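Local coordinates for protein kcn28 (PDB 6J31) that is of unestablished function but has the two-domain GT-B fold and a C-terminal domain related to that of the erythromycin biosynthesis protein CIII family, at residues P288-L293 / L312-P317. Residues are numbered along the deposited sequence; the frame is centred on the assembly and turned at random.
Sequences PQLAVL and LFSGVP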
loop_
_atom_site.group_PDB
_atom_site.type_symbol
_atom_site.label_atom_id
_atom_site.label_comp_id
_atom_site.label_asym_id
_atom_site.label_seq_id
_atom_site.Cartn_x
_atom_site.Cartn_y
_atom_site.Cartn_z
ATOM N N PRO A 288 5.285 -11.200 13.576
ATOM C CA PRO A 288 4.441 -10.058 13.945
ATOM C C PRO A 288 5.229 -8.778 13.752
ATOM O O PRO A 288 5.954 -8.349 14.654
ATOM C CB PRO A 288 4.117 -10.316 15.421
ATOM C CG PRO A 288 5.262 -11.144 15.914
ATOM C CD PRO A 288 5.708 -11.987 14.748
ATOM N N GLN A 289 5.091 -8.166 12.574
ATOM C CA GLN A 289 6.015 -7.110 12.170
ATOM C C GLN A 289 6.017 -5.952 13.160
ATOM O O GLN A 289 7.079 -5.497 13.596
ATOM C CB GLN A 289 5.673 -6.618 10.766
ATOM C CG GLN A 289 6.706 -5.660 10.214
ATOM C CD GLN A 289 6.692 -5.590 8.705
ATOM O OE1 GLN A 289 7.115 -6.525 8.026
ATOM N NE2 GLN A 289 6.213 -4.475 8.170
ATOM N N LEU A 290 4.832 -5.474 13.542
ATOM C CA LEU A 290 4.761 -4.353 14.472
ATOM C C LEU A 290 5.371 -4.703 15.824
ATOM O O LEU A 290 5.935 -3.832 16.495
ATOM C CB LEU A 290 3.310 -3.907 14.631
ATOM C CG LEU A 290 2.799 -3.035 13.483
ATOM C CD1 LEU A 290 1.355 -2.621 13.726
ATOM C CD2 LEU A 290 3.694 -1.817 13.288
ATOM N N ALA A 291 5.257 -5.965 16.245
ATOM C CA ALA A 291 5.867 -6.391 17.501
ATOM C C ALA A 291 7.388 -6.384 17.403
ATOM O O ALA A 291 8.077 -5.935 18.327
ATOM C CB ALA A 291 5.356 -7.776 17.893
ATOM N N VAL A 292 7.934 -6.914 16.306
ATOM C CA VAL A 292 9.383 -6.921 16.132
ATOM C C VAL A 292 9.915 -5.500 15.989
ATOM O O VAL A 292 10.964 -5.158 16.549
ATOM C CB VAL A 292 9.773 -7.795 14.926
ATOM C CG1 VAL A 292 11.275 -7.734 14.682
ATOM C CG2 VAL A 292 9.331 -9.226 15.152
ATOM N N LEU A 293 9.205 -4.650 15.240
ATOM C CA LEU A 293 9.639 -3.264 15.078
ATOM C C LEU A 293 9.644 -2.517 16.403
ATOM O O LEU A 293 10.410 -1.562 16.573
ATOM C CB LEU A 293 8.750 -2.544 14.067
ATOM C CG LEU A 293 8.874 -3.035 12.623
ATOM C CD1 LEU A 293 7.955 -2.247 11.699
ATOM C CD2 LEU A 293 10.325 -2.977 12.148
ATOM N N LEU A 312 8.145 4.042 10.117
ATOM C CA LEU A 312 7.979 5.390 10.649
ATOM C C LEU A 312 7.212 5.376 11.963
ATOM O O LEU A 312 7.597 6.051 12.925
ATOM C CB LEU A 312 7.247 6.258 9.627
ATOM C CG LEU A 312 8.045 6.717 8.412
ATOM C CD1 LEU A 312 7.134 7.399 7.412
ATOM C CD2 LEU A 312 9.134 7.659 8.863
ATOM N N PHE A 313 6.127 4.601 12.026
ATOM C CA PHE A 313 5.320 4.553 13.241
ATOM C C PHE A 313 6.134 4.044 14.423
ATOM O O PHE A 313 5.990 4.543 15.545
ATOM C CB PHE A 313 4.089 3.677 13.009
ATOM C CG PHE A 313 3.184 3.571 14.202
ATOM C CD1 PHE A 313 2.322 4.605 14.531
ATOM C CD2 PHE A 313 3.195 2.433 14.995
ATOM C CE1 PHE A 313 1.489 4.507 15.635
ATOM C CE2 PHE A 313 2.365 2.327 16.097
ATOM C CZ PHE A 313 1.512 3.364 16.418
ATOM N N SER A 314 7.006 3.069 14.187
ATOM C CA SER A 314 7.838 2.491 15.231
ATOM C C SER A 314 9.134 3.260 15.456
ATOM O O SER A 314 9.892 2.905 16.361
ATOM C CB SER A 314 8.160 1.035 14.893
ATOM O OG SER A 314 6.978 0.256 14.850
ATOM N N GLY A 315 9.409 4.287 14.657
ATOM C CA GLY A 315 10.647 5.033 14.785
ATOM C C GLY A 315 11.879 4.181 14.562
ATOM O O GLY A 315 12.837 4.253 15.335
ATOM N N VAL A 316 11.864 3.367 13.511
ATOM C CA VAL A 316 12.943 2.442 13.194
ATOM C C VAL A 316 13.554 2.863 11.862
ATOM O O VAL A 316 12.842 2.940 10.854
ATOM C CB VAL A 316 12.442 0.988 13.129
ATOM C CG1 VAL A 316 13.566 0.042 12.741
ATOM C CG2 VAL A 316 11.812 0.584 14.451
ATOM N N PRO A 317 14.856 3.144 11.798
ATOM C CA PRO A 317 15.471 3.486 10.513
ATOM C C PRO A 317 15.454 2.300 9.564
ATOM O O PRO A 317 15.406 1.140 9.982
ATOM C CB PRO A 317 16.903 3.879 10.893
ATOM C CG PRO A 317 17.154 3.190 12.177
ATOM C CD PRO A 317 15.836 3.120 12.896
#
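Leu290 makes the first touch on the C-terminal end of helix 305-314: its CD2 comes within 4.2 Å of Ser314 OG. This is a light contact at the edge of the interface, reached by the tip of one methyl branch.

One turn further along the short helix, Leu293 carries most of the packing. Leu293 CA lies 6.0 Å from Ser314 CA, close enough for the two side chains to meet near their bases, with Leu293 CB 3.4 Å from Ser314 OG and 3.7 Å from Ser314 CB. Leu293 CD1 approaches the same hydroxyl oxygen from further out at 4.1 Å. The serine holds OG beside its own backbone N (chi1 -63°), where it makes a weak hydrogen bond to Glu310 O, one turn back in its helix. The polar atom thus has a partner within its helix while leucine carbons lie against it. The carbonyl of Leu293 looks across to Val316, whose CG2 sits 3.3 Å from Leu293 O; CG2 also lies 4.4 Å from Leu293 CB, a looser apolar contact. No hydrogen bond joins the two segments. The side chains of Leu293 and Val316 both touch Phe299 of strand 298-301, and Leu293 also touches Leu232 of strand 229-234.

Between Ser314 and Val316 the chain turns at Gly315, which has positive phi (61°) and closes helix 305-314 in a Schellman motif, with Gly315 N hydrogen-bonded to Leu312 O at 3.1 Å. That turn carries Val316 back toward Leu293 and leads straight into strand 318-320. The contact packs helix 289-294 against the last turn of helix 305-314 and the loop after it; these are successive connections of the parallel sheet, probably on the same face, as in the Rossmann-like C-terminal domain of a GT-B fold.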